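Long-range contacts in iota-carrageenase (Alteromonas sp., PDB 1H80), which hydrolyses iota-carrageenan, a sulfated galactan of red algal cell walls, within the chain and with inversion of anomeric configuration: residues N176-R181 with N201-N206; R233-D238 with G259-T264. One frame throughout, in Å; residues are numbered along the deposited sequence. Where two conformers were deposited one is given.

In the fold
Interactions 1 and 2 sit side by side on one parallel sheet of the beta-helix, their centres about 10 Å apart. Strands 202-210 and 231-243 are neighbours, so the second partner of interaction 1 is bonded to the first partner of interaction 2, F204 N to F236 O and F204 O to D238 N. Both contacts are partly buried, with apolar residues on one face running from I179, I202 and F204 to I235, A237, V261 and V263. Their other face differs: interaction 1 carries an ion pair, E180 with R205, whereas interaction 2 has a ring-amide contact and an aspartate-threonine bond. N176 bonds N201 directly in interaction 1; in interaction 2 a water, weakly held by N234, reaches D260.

Interaction 1. Residues N176-R181 with N201-N206; sequences NGIIER and NILFRN
The guanidinium of R205 takes E180 OE1 at its edge, almost in its own plane, and carries L203 CD2 over one face, 3.7 Å above the plane and offset toward the rim. This is a salt bridge: NH2 reaches OE1 at 2.6 Å, nearly along the carboxylate C-O bond, while NE adds a weak bond to the same oxygen. The two flat groups are turned 56° apart, and a water bridges the pair, donating to OE1 and weakly accepting from NE. R205 gets there by leaving the backbone with CG anti to N (chi1 178°) and bending at chi3, side by side with E180. D8 makes a second salt bridge to the same guanidinium, through NH1, and S146 binds E180 OE2.

On the opposite face of the sheet, the F204 ring has I202 CG2 over one face, offset toward the rim, and I179 CD1 comes obliquely to CE1 at 3.6 Å. At the corner, the N201 amide gives ND2 to N176 OD1 (2.9 Å), with the amide planes 77° apart; ND2 also binds D10 O.

Between these side chains the backbones run parallel, in register from G177 with I202 to E180 with R205. L203 N binds G177 O, I179 N binds L203 O (2.9 Å), and R205 N binds I179 O. I202 CD1 lies against the backbone of G177, 3.6 Å from its N.

Parallel strands stacked coil on coil, with an asparagine pair at the turn, are characteristic of the right-handed beta-helix of pectate lyase-like proteins.

Interaction 2. Residues R233-D238 with G259-T264; sequences RNIFAD and GDVQVT
Backbone hydrogen bonds join I235-D238 to V261-T264 as parallel strands in register, their axes 4.6 Å apart. I235 N takes D260 O, Q262 N takes I235 O, A237 N takes Q262 O at 2.8 Å, and T264 N takes A237 O.

A direct side-chain hydrogen bond runs from T264 OG1 to D238 OD1, at 2.6 Å. The hydroxyl arrives on the anti side of the carboxylate, 32° out of its plane; D238 CG lies anti to the backbone N (chi1 178°), which swings OD1 across to the neighbouring strand. With an alanine here, T264 OG1 would probably lose its carboxylate acceptor and be freer to turn about chi1.

Apolar contact fills the inward face. I235 CB meets V261 CG2 at 4.0 Å, and A237 CB rests against both methyls of V263, 4.0 Å from each; I202 and F204 continue this layer from the previous strand.

Ring and amide meet on the other face. Q262 NE2 comes to the edge of the F236 ring, near its plane and 3.9 Å from CD2, the two planes 80° apart; Y6 also meets this ring, and Q262 OE1 is held by K4 N.

Two waters add bridges between the strands. One accepts from Q262 NE2 and is a second donor to A237 O, at 3.0 Å; another accepts from D260 N and donates weakly to N234 OD1.

Aliphatic residues piled on successive parallel strands facing the interior are the hallmark of a beta-helix, here continued by V353, which packs on V263 from strand 351-359, with the mixed polar and aromatic F236, Q262, D238 and T264 on the other face.

Interaction 1. Residues N176-R181 with N201-N206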
# COMPACT_ATOMS: atom_id res chain seq x y z
N ASN A 176 -12.14 6.46 10.32
CA ASN A 176 -12.39 5.56 11.44
C ASN A 176 -12.40 4.10 11.04
O ASN A 176 -13.46 3.49 10.85
CB ASN A 176 -13.71 5.94 12.10
CG ASN A 176 -13.81 7.43 12.38
OD1 ASN A 176 -12.82 8.08 12.71
ND2 ASN A 176 -15.02 7.97 12.24
N GLY A 177 -11.22 3.53 10.92
CA GLY A 177 -11.14 2.14 10.53
C GLY A 177 -9.86 1.49 10.98
O GLY A 177 -8.91 2.16 11.39
N ILE A 178 -9.85 0.17 10.93
CA ILE A 178 -8.69 -0.62 11.29
C ILE A 178 -8.46 -1.61 10.16
O ILE A 178 -9.38 -2.31 9.74
CB ILE A 178 -8.92 -1.43 12.58
CG1 ILE A 178 -9.21 -0.47 13.74
CG2 ILE A 178 -7.70 -2.29 12.88
CD1 ILE A 178 -9.44 -1.17 15.08
N ILE A 179 -7.24 -1.64 9.65
CA ILE A 179 -6.87 -2.58 8.59
C ILE A 179 -5.70 -3.31 9.22
O ILE A 179 -4.64 -2.73 9.47
CB ILE A 179 -6.45 -1.83 7.32
CG1 ILE A 179 -7.66 -1.08 6.77
CG2 ILE A 179 -5.90 -2.81 6.29
CD1 ILE A 179 -7.36 -0.16 5.61
N GLU A 180 -5.88 -4.60 9.48
CA GLU A 180 -4.84 -5.34 10.18
C GLU A 180 -4.70 -6.81 9.87
O GLU A 180 -5.57 -7.42 9.26
CB GLU A 180 -5.11 -5.26 11.68
CG GLU A 180 -6.51 -5.80 12.02
CD GLU A 180 -6.68 -6.21 13.48
OE1 GLU A 180 -6.14 -5.52 14.36
OE2 GLU A 180 -7.38 -7.21 13.73
N ARG A 181 -3.58 -7.37 10.31
CA ARG A 181 -3.28 -8.78 10.15
C ARG A 181 -3.42 -9.28 8.72
O ARG A 181 -4.24 -10.15 8.43
CB ARG A 181 -4.17 -9.60 11.07
CG ARG A 181 -4.03 -9.24 12.54
CD ARG A 181 -4.97 -10.05 13.39
NE ARG A 181 -4.67 -11.48 13.34
CZ ARG A 181 -5.46 -12.43 13.81
NH1 ARG A 181 -6.63 -12.11 14.36
NH2 ARG A 181 -5.10 -13.70 13.72
N ASN A 201 -8.10 9.11 10.47
CA ASN A 201 -8.21 8.25 11.63
C ASN A 201 -8.29 6.76 11.29
O ASN A 201 -9.30 6.10 11.56
CB ASN A 201 -9.42 8.66 12.46
CG ASN A 201 -9.38 8.09 13.86
OD1 ASN A 201 -8.35 8.13 14.52
ND2 ASN A 201 -10.52 7.58 14.32
N ILE A 202 -7.23 6.26 10.68
CA ILE A 202 -7.16 4.85 10.31
C ILE A 202 -5.98 4.24 11.05
O ILE A 202 -4.94 4.88 11.22
CB ILE A 202 -6.92 4.67 8.80
CG1 ILE A 202 -7.98 5.43 7.99
CG2 ILE A 202 -6.93 3.18 8.45
CD1 ILE A 202 -9.41 4.96 8.22
N LEU A 203 -6.15 3.01 11.51
CA LEU A 203 -5.09 2.29 12.20
C LEU A 203 -4.69 1.13 11.30
O LEU A 203 -5.53 0.32 10.90
CB LEU A 203 -5.57 1.75 13.55
CG LEU A 203 -4.63 0.73 14.21
CD1 LEU A 203 -3.29 1.38 14.53
CD2 LEU A 203 -5.27 0.18 15.47
N PHE A 204 -3.40 1.08 10.95
CA PHE A 204 -2.84 0.01 10.12
C PHE A 204 -1.98 -0.80 11.08
O PHE A 204 -1.07 -0.25 11.71
CB PHE A 204 -1.98 0.60 9.00
CG PHE A 204 -2.75 1.39 7.99
CD1 PHE A 204 -3.46 0.74 6.99
CD2 PHE A 204 -2.79 2.78 8.05
CE1 PHE A 204 -4.19 1.46 6.05
CE2 PHE A 204 -3.52 3.51 7.11
CZ PHE A 204 -4.22 2.85 6.11
N ARG A 205 -2.24 -2.09 11.19
CA ARG A 205 -1.48 -2.89 12.14
C ARG A 205 -1.19 -4.32 11.69
O ARG A 205 -2.04 -4.98 11.10
CB ARG A 205 -2.25 -2.91 13.47
CG ARG A 205 -1.65 -3.74 14.59
CD ARG A 205 -2.43 -3.51 15.89
NE ARG A 205 -3.84 -3.88 15.76
CZ ARG A 205 -4.80 -3.47 16.60
NH1 ARG A 205 -4.50 -2.68 17.62
NH2 ARG A 205 -6.05 -3.87 16.42
N ASN A 206 0.03 -4.77 11.97
CA ASN A 206 0.45 -6.12 11.62
C ASN A 206 0.23 -6.39 10.14
O ASN A 206 -0.58 -7.25 9.76
CB ASN A 206 -0.30 -7.15 12.46
CG ASN A 206 0.33 -8.52 12.39
OD1 ASN A 206 1.24 -8.76 11.60
ND2 ASN A 206 -0.16 -9.44 13.22
O HOH W 1 -3.86 -6.60 14.86

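Interaction 2. Residues R233-D238 with G259-T264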
# COMPACT_ATOMS: atom_id res chain seq x y z
N ARG A 233 -4.72 12.04 7.21
CA ARG A 233 -4.48 12.74 8.46
C ARG A 233 -4.79 11.82 9.63
O ARG A 233 -5.68 10.97 9.54
CB ARG A 233 -5.40 13.96 8.58
CG ARG A 233 -5.07 15.12 7.66
CD ARG A 233 -6.33 15.92 7.38
NE ARG A 233 -7.29 15.07 6.68
CZ ARG A 233 -7.18 14.74 5.39
NH1 ARG A 233 -6.16 15.21 4.67
NH2 ARG A 233 -8.05 13.91 4.84
N ASN A 234 -4.06 12.01 10.72
CA ASN A 234 -4.25 11.23 11.93
C ASN A 234 -4.24 9.74 11.65
O ASN A 234 -5.18 9.01 11.97
CB ASN A 234 -5.56 11.65 12.59
CG ASN A 234 -5.59 13.14 12.87
OD1 ASN A 234 -4.70 13.67 13.54
ND2 ASN A 234 -6.61 13.82 12.36
N ILE A 235 -3.15 9.30 11.04
CA ILE A 235 -2.96 7.91 10.70
C ILE A 235 -2.03 7.28 11.73
O ILE A 235 -1.07 7.90 12.17
CB ILE A 235 -2.32 7.77 9.30
CG1 ILE A 235 -3.21 8.44 8.25
CG2 ILE A 235 -2.08 6.30 8.98
CD1 ILE A 235 -4.64 7.90 8.20
N PHE A 236 -2.35 6.05 12.12
CA PHE A 236 -1.53 5.32 13.07
C PHE A 236 -1.19 3.97 12.47
O PHE A 236 -2.03 3.34 11.84
CB PHE A 236 -2.27 5.12 14.40
CG PHE A 236 -2.44 6.39 15.18
CD1 PHE A 236 -3.44 7.30 14.84
CD2 PHE A 236 -1.59 6.68 16.23
CE1 PHE A 236 -3.57 8.49 15.55
CE2 PHE A 236 -1.71 7.87 16.94
CZ PHE A 236 -2.71 8.78 16.60
N ALA A 237 0.05 3.55 12.66
CA ALA A 237 0.49 2.28 12.13
C ALA A 237 1.37 1.60 13.16
O ALA A 237 2.13 2.26 13.87
CB ALA A 237 1.26 2.48 10.84
N ASP A 238 1.25 0.29 13.24
CA ASP A 238 2.03 -0.49 14.19
C ASP A 238 2.35 -1.86 13.61
O ASP A 238 1.47 -2.53 13.06
CB ASP A 238 1.25 -0.64 15.49
CG ASP A 238 1.98 -1.47 16.52
OD1 ASP A 238 3.17 -1.17 16.80
OD2 ASP A 238 1.38 -2.42 17.06
N GLY A 259 -1.60 15.24 6.69
CA GLY A 259 -1.49 15.54 8.10
C GLY A 259 -0.49 14.70 8.87
O GLY A 259 0.55 14.30 8.34
N ASP A 260 -0.82 14.41 10.12
CA ASP A 260 0.05 13.66 11.00
C ASP A 260 -0.04 12.15 10.84
O ASP A 260 -1.10 11.60 10.56
CB ASP A 260 -0.23 14.01 12.46
CG ASP A 260 -0.18 15.51 12.72
OD1 ASP A 260 0.45 16.24 11.93
OD2 ASP A 260 -0.76 15.95 13.73
N VAL A 261 1.10 11.50 11.03
CA VAL A 261 1.20 10.05 10.93
C VAL A 261 2.16 9.55 11.99
O VAL A 261 3.24 10.11 12.17
CB VAL A 261 1.74 9.60 9.55
CG1 VAL A 261 1.83 8.07 9.49
CG2 VAL A 261 0.85 10.12 8.43
N GLN A 262 1.77 8.50 12.70
CA GLN A 262 2.65 7.91 13.69
C GLN A 262 2.79 6.43 13.37
O GLN A 262 1.79 5.73 13.19
CB GLN A 262 2.10 8.06 15.11
CG GLN A 262 2.95 7.32 16.12
CD GLN A 262 2.46 7.49 17.54
OE1 GLN A 262 2.64 8.55 18.14
NE2 GLN A 262 1.82 6.46 18.08
N VAL A 263 4.03 5.97 13.30
CA VAL A 263 4.29 4.58 13.00
C VAL A 263 5.20 4.01 14.08
O VAL A 263 6.17 4.65 14.49
CB VAL A 263 5.00 4.41 11.64
CG1 VAL A 263 5.16 2.94 11.32
CG2 VAL A 263 4.21 5.11 10.54
N THR A 264 4.87 2.81 14.54
CA THR A 264 5.68 2.16 15.56
C THR A 264 5.97 0.73 15.12
O THR A 264 5.13 0.08 14.50
CB THR A 264 4.98 2.12 16.93
OG1 THR A 264 3.73 1.42 16.82
CG2 THR A 264 4.73 3.53 17.45
O HOH W 2 -3.42 15.23 11.23
O HOH W 3 1.56 4.11 16.12